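Local coordinates for glutamate--tRNA ligase (Methanothermobacter thermautotrophicus, PDB 3AII), which probably attaches glutamate to its tRNA in two steps, activating the glutamate with ATP to glutamyl-AMP and then passing it to the acceptor end, at residues P421-R426 with N437-R443; Y404-A408 with I491-P495; L413-P419 with G471-Y475. All blocks are in the same frame, centred on the assembly; numbering follows the deposited sequence.

Interaction 1: P421-R426 with N437-R443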
loop_
_atom_site.group_PDB
_atom_site.type_symbol
_atom_site.label_atom_id
_atom_site.label_comp_id
_atom_site.label_asym_id
_atom_site.label_seq_id
_atom_site.Cartn_x
_atom_site.Cartn_y
_atom_site.Cartn_z
ATOM N N PRO A 421 -16.383 30.261 37.715
ATOM C CA PRO A 421 -15.526 29.726 36.647
ATOM C C PRO A 421 -14.442 28.810 37.195
ATOM O O PRO A 421 -13.953 28.980 38.315
ATOM C CB PRO A 421 -14.902 30.979 36.013
ATOM C CG PRO A 421 -15.638 32.162 36.628
ATOM C CD PRO A 421 -16.173 31.700 37.937
ATOM N N VAL A 422 -14.071 27.827 36.385
ATOM C CA VAL A 422 -13.031 26.886 36.753
ATOM C C VAL A 422 -12.004 26.860 35.634
ATOM O O VAL A 422 -12.350 26.628 34.482
ATOM C CB VAL A 422 -13.605 25.472 36.894
ATOM C CG1 VAL A 422 -12.509 24.477 37.229
ATOM C CG2 VAL A 422 -14.716 25.456 37.963
ATOM N N ARG A 423 -10.747 27.113 35.978
ATOM C CA ARG A 423 -9.662 27.046 35.014
ATOM C C ARG A 423 -8.998 25.689 35.119
ATOM O O ARG A 423 -8.530 25.286 36.187
ATOM C CB ARG A 423 -8.659 28.183 35.256
ATOM C CG ARG A 423 -7.522 28.220 34.231
ATOM C CD ARG A 423 -6.560 29.372 34.541
ATOM N NE ARG A 423 -5.707 29.022 35.667
ATOM C CZ ARG A 423 -4.632 28.249 35.577
ATOM N NH1 ARG A 423 -4.247 27.759 34.398
ATOM N NH2 ARG A 423 -3.932 27.973 36.675
ATOM N N VAL A 424 -8.997 24.971 34.006
ATOM C CA VAL A 424 -8.511 23.607 33.955
ATOM C C VAL A 424 -7.182 23.556 33.193
ATOM O O VAL A 424 -7.071 24.159 32.133
ATOM C CB VAL A 424 -9.537 22.722 33.220
ATOM C CG1 VAL A 424 -9.032 21.292 33.123
ATOM C CG2 VAL A 424 -10.901 22.780 33.924
ATOM N N GLU A 425 -6.177 22.856 33.726
ATOM C CA GLU A 425 -4.968 22.566 32.943
ATOM C C GLU A 425 -4.814 21.080 32.684
ATOM O O GLU A 425 -4.973 20.255 33.590
ATOM C CB GLU A 425 -3.676 23.077 33.612
ATOM C CG GLU A 425 -3.523 24.584 33.643
ATOM C CD GLU A 425 -2.059 25.060 33.758
ATOM O OE1 GLU A 425 -1.120 24.232 33.789
ATOM O OE2 GLU A 425 -1.848 26.289 33.816
ATOM N N ARG A 426 -4.452 20.742 31.451
ATOM C CA ARG A 426 -4.232 19.360 31.077
ATOM C C ARG A 426 -3.059 19.283 30.096
ATOM O O ARG A 426 -3.021 20.023 29.108
ATOM C CB ARG A 426 -5.506 18.768 30.462
ATOM C CG ARG A 426 -5.358 17.314 30.000
ATOM C CD ARG A 426 -6.740 16.698 29.716
ATOM N NE ARG A 426 -6.651 15.287 29.341
ATOM C CZ ARG A 426 -6.561 14.275 30.203
ATOM N NH1 ARG A 426 -6.488 13.026 29.755
ATOM N NH2 ARG A 426 -6.534 14.504 31.506
ATOM N N ASN A 437 0.907 22.733 28.940
ATOM C CA ASN A 437 -0.462 22.312 29.240
ATOM C C ASN A 437 -1.478 23.141 28.478
ATOM O O ASN A 437 -1.320 24.357 28.355
ATOM C CB ASN A 437 -0.751 22.461 30.728
ATOM C CG ASN A 437 0.053 21.506 31.581
ATOM O OD1 ASN A 437 0.562 20.513 31.094
ATOM N ND2 ASN A 437 0.163 21.812 32.877
ATOM N N ARG A 438 -2.535 22.491 27.990
ATOM C CA ARG A 438 -3.715 23.246 27.558
ATOM C C ARG A 438 -4.412 23.850 28.770
ATOM O O ARG A 438 -4.397 23.276 29.860
ATOM C CB ARG A 438 -4.708 22.339 26.821
ATOM C CG ARG A 438 -4.154 21.586 25.637
ATOM C CD ARG A 438 -4.220 20.077 25.857
ATOM N NE ARG A 438 -5.610 19.601 25.838
ATOM C CZ ARG A 438 -5.964 18.358 26.135
ATOM N NH1 ARG A 438 -7.237 17.994 26.051
ATOM N NH2 ARG A 438 -5.046 17.485 26.525
ATOM N N VAL A 439 -5.019 25.020 28.581
ATOM C CA VAL A 439 -5.798 25.671 29.620
ATOM C C VAL A 439 -7.187 25.830 29.083
ATOM O O VAL A 439 -7.402 26.478 28.054
ATOM C CB VAL A 439 -5.224 27.046 29.994
ATOM C CG1 VAL A 439 -6.027 27.676 31.126
ATOM C CG2 VAL A 439 -3.758 26.879 30.392
ATOM N N LEU A 440 -8.127 25.200 29.766
ATOM C CA LEU A 440 -9.525 25.223 29.360
ATOM C C LEU A 440 -10.313 25.981 30.403
ATOM O O LEU A 440 -10.242 25.667 31.590
ATOM C CB LEU A 440 -10.069 23.806 29.270
ATOM C CG LEU A 440 -9.368 22.901 28.255
ATOM C CD1 LEU A 440 -10.051 21.558 28.146
ATOM C CD2 LEU A 440 -9.356 23.576 26.910
ATOM N N GLU A 441 -11.062 26.980 29.955
ATOM C CA GLU A 441 -11.808 27.821 30.865
ATOM C C GLU A 441 -13.283 27.411 30.880
ATOM O O GLU A 441 -14.026 27.690 29.938
ATOM C CB GLU A 441 -11.673 29.290 30.462
ATOM C CG GLU A 441 -10.241 29.799 30.377
ATOM C CD GLU A 441 -9.654 30.189 31.721
ATOM O OE1 GLU A 441 -10.324 29.977 32.771
ATOM O OE2 GLU A 441 -8.517 30.723 31.721
ATOM N N LEU A 442 -13.698 26.744 31.948
ATOM C CA LEU A 442 -15.095 26.368 32.107
ATOM C C LEU A 442 -15.835 27.534 32.769
ATOM O O LEU A 442 -15.528 27.904 33.905
ATOM C CB LEU A 442 -15.185 25.111 32.975
ATOM C CG LEU A 442 -16.599 24.772 33.443
ATOM C CD1 LEU A 442 -17.451 24.398 32.246
ATOM C CD2 LEU A 442 -16.577 23.653 34.484
ATOM N N ARG A 443 -16.787 28.129 32.053
ATOM C CA ARG A 443 -17.444 29.355 32.535
ATOM C C ARG A 443 -18.940 29.175 32.715
ATOM O O ARG A 443 -19.538 29.751 33.632
ATOM C CB ARG A 443 -17.209 30.528 31.575
ATOM C CG ARG A 443 -15.828 31.143 31.638
ATOM C CD ARG A 443 -15.702 32.294 30.649
ATOM N NE ARG A 443 -16.589 33.409 30.978
ATOM C CZ ARG A 443 -16.716 34.507 30.239
ATOM N NH1 ARG A 443 -16.013 34.641 29.121
ATOM N NH2 ARG A 443 -17.546 35.473 30.617
HETATM O O HOH W 1 -12.774 29.784 33.624
#
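V422 to R426 pair with R438 to L442 in a two-stranded antiparallel beta hairpin of the anticodon-binding part of this class I synthetase. V424 with L440 and V422 with L442 are hydrogen-bonded pairs; V424 CB meets L440 CB at 4.1 Å. V424 and L440 pack on W493, V422 on V464, L442 on both. On the same face R426 and R438 lie side by side and point the same way, their guanidinium planes 81° apart. The extended chain of R426 runs alongside R438, with CG 3.5 Å from R438 NH2. Two like charges can probably lie so close because acids lie within salt-bridge distance of both: R426 bridges to D462 and E532, R438 to E517 and E532. The opposite face carries R423, E425, V439 and E441 and is largely exposed. There R423 CG, anti to the backbone N (chi1 -177°), rests 3.5 Å from V439 CG1 as the two side chains cross, while the CB of R423 touches E441 OE1. Bent at chi3, the arginine turns NH1 onto E425 OE2, a 2.9 Å salt bridge on the anti lone pair. The other oxygen, E425 OE1, receives N437 ND2 at 2.9 Å, in the amide plane and almost straight at 176°.

Interaction 2: Y404-A408 with I491-P495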
loop_
_atom_site.group_PDB
_atom_site.type_symbol
_atom_site.label_atom_id
_atom_site.label_comp_id
_atom_site.label_asym_id
_atom_site.label_seq_id
_atom_site.Cartn_x
_atom_site.Cartn_y
_atom_site.Cartn_z
ATOM N N TYR A 404 -5.827 16.567 22.223
ATOM C CA TYR A 404 -6.894 17.567 22.232
ATOM C C TYR A 404 -8.251 16.904 22.471
ATOM O O TYR A 404 -8.422 15.713 22.178
ATOM C CB TYR A 404 -6.934 18.311 20.892
ATOM C CG TYR A 404 -5.631 19.009 20.560
ATOM C CD1 TYR A 404 -5.384 20.301 21.013
ATOM C CD2 TYR A 404 -4.634 18.354 19.853
ATOM C CE1 TYR A 404 -4.179 20.938 20.730
ATOM C CE2 TYR A 404 -3.429 18.980 19.571
ATOM C CZ TYR A 404 -3.216 20.269 20.006
ATOM O OH TYR A 404 -2.004 20.871 19.725
ATOM N N PHE A 405 -9.215 17.688 22.955
ATOM C CA PHE A 405 -10.609 17.231 23.085
ATOM C C PHE A 405 -11.402 17.627 21.838
ATOM O O PHE A 405 -11.579 18.823 21.572
ATOM C CB PHE A 405 -11.288 17.872 24.305
ATOM C CG PHE A 405 -10.814 17.343 25.641
ATOM C CD1 PHE A 405 -10.262 16.072 25.754
ATOM C CD2 PHE A 405 -10.956 18.116 26.786
ATOM C CE1 PHE A 405 -9.832 15.589 27.001
ATOM C CE2 PHE A 405 -10.533 17.633 28.028
ATOM C CZ PHE A 405 -9.987 16.370 28.130
ATOM N N PHE A 406 -11.873 16.626 21.094
ATOM C CA PHE A 406 -12.794 16.813 19.979
ATOM C C PHE A 406 -14.090 16.123 20.361
ATOM O O PHE A 406 -14.099 14.926 20.616
ATOM C CB PHE A 406 -12.214 16.188 18.700
ATOM C CG PHE A 406 -13.222 16.016 17.571
ATOM C CD1 PHE A 406 -13.689 17.117 16.868
ATOM C CD2 PHE A 406 -13.668 14.750 17.212
ATOM C CE1 PHE A 406 -14.608 16.967 15.827
ATOM C CE2 PHE A 406 -14.579 14.579 16.167
ATOM C CZ PHE A 406 -15.049 15.685 15.477
ATOM N N ALA A 407 -15.172 16.893 20.420
ATOM C CA ALA A 407 -16.485 16.344 20.745
ATOM C C ALA A 407 -17.273 16.137 19.454
ATOM O O ALA A 407 -17.763 17.104 18.863
ATOM C CB ALA A 407 -17.231 17.290 21.683
ATOM N N ALA A 408 -17.372 14.879 19.026
ATOM C CA ALA A 408 -18.158 14.501 17.850
ATOM C C ALA A 408 -19.652 14.666 18.144
ATOM O O ALA A 408 -20.088 14.375 19.251
ATOM C CB ALA A 408 -17.874 13.071 17.496
ATOM N N ILE A 491 -15.707 11.965 30.795
ATOM C CA ILE A 491 -16.133 12.408 29.479
ATOM C C ILE A 491 -15.286 13.599 29.048
ATOM O O ILE A 491 -14.971 14.483 29.856
ATOM C CB ILE A 491 -17.660 12.738 29.421
ATOM C CG1 ILE A 491 -18.133 12.842 27.961
ATOM C CG2 ILE A 491 -17.980 14.009 30.182
ATOM C CD1 ILE A 491 -19.657 12.860 27.808
ATOM N N HIS A 492 -14.903 13.620 27.774
ATOM C CA HIS A 492 -14.197 14.791 27.261
ATOM C C HIS A 492 -15.224 15.865 26.939
ATOM O O HIS A 492 -16.432 15.592 26.901
ATOM C CB HIS A 492 -13.280 14.455 26.070
ATOM C CG HIS A 492 -13.975 13.812 24.909
ATOM N ND1 HIS A 492 -14.489 12.537 24.962
ATOM C CD2 HIS A 492 -14.188 14.252 23.643
ATOM C CE1 HIS A 492 -15.015 12.224 23.788
ATOM N NE2 HIS A 492 -14.845 13.250 22.971
ATOM N N TRP A 493 -14.751 17.087 26.741
ATOM C CA TRP A 493 -15.633 18.251 26.707
ATOM C C TRP A 493 -14.898 19.452 26.122
ATOM O O TRP A 493 -13.663 19.497 26.113
ATOM C CB TRP A 493 -16.153 18.567 28.125
ATOM C CG TRP A 493 -15.034 18.909 29.070
ATOM C CD1 TRP A 493 -14.170 18.035 29.681
ATOM C CD2 TRP A 493 -14.626 20.219 29.460
ATOM N NE1 TRP A 493 -13.263 18.740 30.458
ATOM C CE2 TRP A 493 -13.522 20.077 30.328
ATOM C CE3 TRP A 493 -15.096 21.503 29.173
ATOM C CZ2 TRP A 493 -12.872 21.184 30.898
ATOM C CZ3 TRP A 493 -14.457 22.593 29.747
ATOM C CH2 TRP A 493 -13.360 22.422 30.603
ATOM N N VAL A 494 -15.660 20.411 25.609
ATOM C CA VAL A 494 -15.100 21.628 25.034
ATOM C C VAL A 494 -15.842 22.860 25.566
ATOM O O VAL A 494 -17.069 22.922 25.495
ATOM C CB VAL A 494 -15.213 21.607 23.497
ATOM C CG1 VAL A 494 -14.569 22.859 22.910
ATOM C CG2 VAL A 494 -14.554 20.334 22.914
ATOM N N PRO A 495 -15.105 23.845 26.110
ATOM C CA PRO A 495 -15.736 25.096 26.551
ATOM C C PRO A 495 -16.494 25.732 25.390
ATOM O O PRO A 495 -15.952 25.835 24.290
ATOM C CB PRO A 495 -14.543 25.981 26.938
ATOM C CG PRO A 495 -13.420 25.042 27.228
ATOM C CD PRO A 495 -13.653 23.810 26.377
HETATM O O HOH W 2 -16.017 12.603 20.379
#
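This is a buried side-chain packing contact between the broken strands 402-408 and 489-495, which belong to two different six-stranded sheets of the anticodon-binding region. F405 is the main wedge. H492 CB sits over one face of its ring, offset toward the rim, in a CH-pi contact 3.8 Å from the centroid. The F405 ring also meets the five-membered ring of W493 obliquely, the planes 45° apart, with F405 CE2 3.8 Å from W493 NE1; that indole nitrogen donates to the carbonyl of I461. V494 CG2 fills in beside A407 CB at 4.2 Å. H492 CG lies between its backbone N and carbonyl carbon (chi1 57°), which carries the imidazole past F405 toward the 404-408 backbone. H492 NE2 lies 2.9 Å from a water that also accepts from A408 N (3.0 Å). H492 ND1 is hydrogen-bonded to R533. The backbone N and O of W493, by contrast, are buried without a polar partner, and the carbonyl oxygen lies against F405 CD2. Cohesion between the two strands here therefore probably rests on shape and aromatic contact more than on backbone pairing, with a bound water adding a polar link between H492 and A408.

Interaction 3: L413-P419 with G471-Y475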
loop_
_atom_site.group_PDB
_atom_site.type_symbol
_atom_site.label_atom_id
_atom_site.label_comp_id
_atom_site.label_asym_id
_atom_site.label_seq_id
_atom_site.Cartn_x
_atom_site.Cartn_y
_atom_site.Cartn_z
ATOM N N LEU A 413 -24.529 22.244 26.319
ATOM C CA LEU A 413 -25.216 22.149 27.598
ATOM C C LEU A 413 -24.677 23.157 28.606
ATOM O O LEU A 413 -23.463 23.334 28.747
ATOM C CB LEU A 413 -25.074 20.742 28.173
ATOM C CG LEU A 413 -25.716 19.608 27.373
ATOM C CD1 LEU A 413 -25.205 18.234 27.812
ATOM C CD2 LEU A 413 -27.229 19.705 27.538
ATOM N N GLU A 414 -25.587 23.815 29.316
ATOM C CA GLU A 414 -25.202 24.693 30.409
ATOM C C GLU A 414 -24.905 23.850 31.635
ATOM O O GLU A 414 -25.664 22.931 31.948
ATOM C CB GLU A 414 -26.350 25.651 30.738
ATOM C CG GLU A 414 -26.083 26.510 31.936
ATOM C CD GLU A 414 -27.165 27.542 32.146
ATOM O OE1 GLU A 414 -28.274 27.351 31.603
ATOM O OE2 GLU A 414 -26.904 28.540 32.854
ATOM N N VAL A 415 -23.809 24.143 32.332
ATOM C CA VAL A 415 -23.569 23.475 33.610
ATOM C C VAL A 415 -24.369 24.234 34.663
ATOM O O VAL A 415 -23.905 25.225 35.216
ATOM C CB VAL A 415 -22.065 23.425 33.975
ATOM C CG1 VAL A 415 -21.856 22.711 35.309
ATOM C CG2 VAL A 415 -21.284 22.726 32.854
ATOM N N VAL A 416 -25.600 23.789 34.897
ATOM C CA VAL A 416 -26.508 24.498 35.799
ATOM C C VAL A 416 -26.025 24.406 37.240
ATOM O O VAL A 416 -25.742 23.325 37.744
ATOM C CB VAL A 416 -27.931 23.922 35.704
ATOM C CG1 VAL A 416 -28.857 24.579 36.726
ATOM C CG2 VAL A 416 -28.473 24.089 34.281
ATOM N N GLY A 417 -25.891 25.551 37.897
ATOM C CA GLY A 417 -25.447 25.563 39.279
ATOM C C GLY A 417 -23.940 25.609 39.478
ATOM O O GLY A 417 -23.464 25.482 40.610
ATOM N N LEU A 418 -23.180 25.782 38.395
ATOM C CA LEU A 418 -21.734 25.959 38.528
ATOM C C LEU A 418 -21.482 27.150 39.453
ATOM O O LEU A 418 -21.967 28.258 39.193
ATOM C CB LEU A 418 -21.101 26.212 37.160
ATOM C CG LEU A 418 -19.581 26.373 37.130
ATOM C CD1 LEU A 418 -18.893 25.070 37.535
ATOM C CD2 LEU A 418 -19.126 26.817 35.739
ATOM N N PRO A 419 -20.750 26.928 40.555
ATOM C CA PRO A 419 -20.554 28.019 41.528
ATOM C C PRO A 419 -19.795 29.219 40.954
ATOM O O PRO A 419 -20.064 30.365 41.324
ATOM C CB PRO A 419 -19.739 27.353 42.646
ATOM C CG PRO A 419 -20.079 25.887 42.537
ATOM C CD PRO A 419 -20.218 25.645 41.046
ATOM N N GLY A 471 -32.367 15.911 30.253
ATOM C CA GLY A 471 -31.808 16.784 29.239
ATOM C C GLY A 471 -31.112 17.993 29.831
ATOM O O GLY A 471 -30.781 18.944 29.125
ATOM N N GLU A 472 -30.889 17.963 31.140
ATOM C CA GLU A 472 -30.247 19.083 31.805
ATOM C C GLU A 472 -28.958 18.650 32.482
ATOM O O GLU A 472 -28.883 17.586 33.076
ATOM C CB GLU A 472 -31.189 19.684 32.844
ATOM C CG GLU A 472 -30.549 20.771 33.669
ATOM C CD GLU A 472 -31.533 21.413 34.628
ATOM O OE1 GLU A 472 -31.960 20.735 35.590
ATOM O OE2 GLU A 472 -31.868 22.590 34.416
ATOM N N LEU A 473 -27.934 19.479 32.384
ATOM C CA LEU A 473 -26.663 19.145 32.999
ATOM C C LEU A 473 -26.512 19.946 34.287
ATOM O O LEU A 473 -26.471 21.172 34.235
ATOM C CB LEU A 473 -25.535 19.454 32.007
ATOM C CG LEU A 473 -24.177 18.809 32.256
ATOM C CD1 LEU A 473 -24.258 17.301 32.088
ATOM C CD2 LEU A 473 -23.128 19.401 31.324
ATOM N N ARG A 474 -26.453 19.273 35.442
ATOM C CA ARG A 474 -26.387 19.976 36.724
ATOM C C ARG A 474 -25.089 19.737 37.491
ATOM O O ARG A 474 -24.645 18.606 37.637
ATOM C CB ARG A 474 -27.575 19.608 37.618
ATOM C CG ARG A 474 -27.402 20.084 39.047
ATOM C CD ARG A 474 -28.682 19.951 39.860
ATOM N NE ARG A 474 -29.750 20.814 39.367
ATOM C CZ ARG A 474 -29.803 22.127 39.568
ATOM N NH1 ARG A 474 -30.818 22.835 39.088
ATOM N NH2 ARG A 474 -28.830 22.736 40.236
ATOM N N TYR A 475 -24.501 20.823 37.992
ATOM C CA TYR A 475 -23.275 20.772 38.785
ATOM C C TYR A 475 -23.466 19.931 40.037
ATOM O O TYR A 475 -24.497 20.050 40.718
ATOM C CB TYR A 475 -22.871 22.185 39.206
ATOM C CG TYR A 475 -21.618 22.217 40.041
ATOM C CD1 TYR A 475 -20.370 22.165 39.436
ATOM C CD2 TYR A 475 -21.675 22.290 41.430
ATOM C CE1 TYR A 475 -19.210 22.186 40.182
ATOM C CE2 TYR A 475 -20.518 22.308 42.184
ATOM C CZ TYR A 475 -19.290 22.263 41.555
ATOM O OH TYR A 475 -18.134 22.291 42.303
HETATM O O HOH W 3 -28.038 21.899 31.018
#
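V416 pairs with R474 as a parallel bridge that closes a six-stranded mixed sheet in the anticodon-binding region, joining strand 410-416 to strand 472-477. Both main-chain polar atoms of V416 are used: its N donates to L473 O at 2.8 Å, in the carbonyl plane, and its O accepts from Y475 N at the same length and nearly straight (172°). Upstream a water takes the place of a direct bond, donating to E414 O and accepting from L473 N, each at 2.8 Å. That water gives E414 O a proton where it faces another acceptor, L473 O, only 3.0 Å away. Beyond the bridge a type II turn from V415 to L418 leads the chain off, held by a weak bond from L418 N to V415 O. On the face of the sheet that carries V415 and L473, L473 CD2 packs on L413 CB and V415 CG2. Y475 CG, anti to its own N (chi1 179°), sends the ring out along the turn, where L418 CD1 touches Y475 CD1 and P419 covers one face in a CH-pi contact. With an alanine here in place of the tyrosine the ring is gone, and P419 and L418 would probably be left with a gap beside the turn. P419 CD stands almost exactly over the ring centre of Y475, 3.4 Å from the centroid and 8° off the normal.

How the interactions relate
From the N terminus, the chain passes 404-408, then 413-419, and enters the hairpin of interaction 1, the shortest loop, with ten residues between its segments. It next reaches 471-475, where interaction 3 closes a longer loop round the hairpin, and finally 491-495, where interaction 2 closes the widest. The three are therefore nested and none cross. Interaction 2 ties the two six-stranded sheets together, and interaction 3 joins the first and last strands, in sheet order, of the sheet that contains 489-495. The hairpin touches both: R426, R438 and L440 pack on F405, with R438 forming a cation-pi contact, while L442 and R443 reach L418. Interactions 2 and 3 do not touch, their nearest atoms being about 7 Å apart.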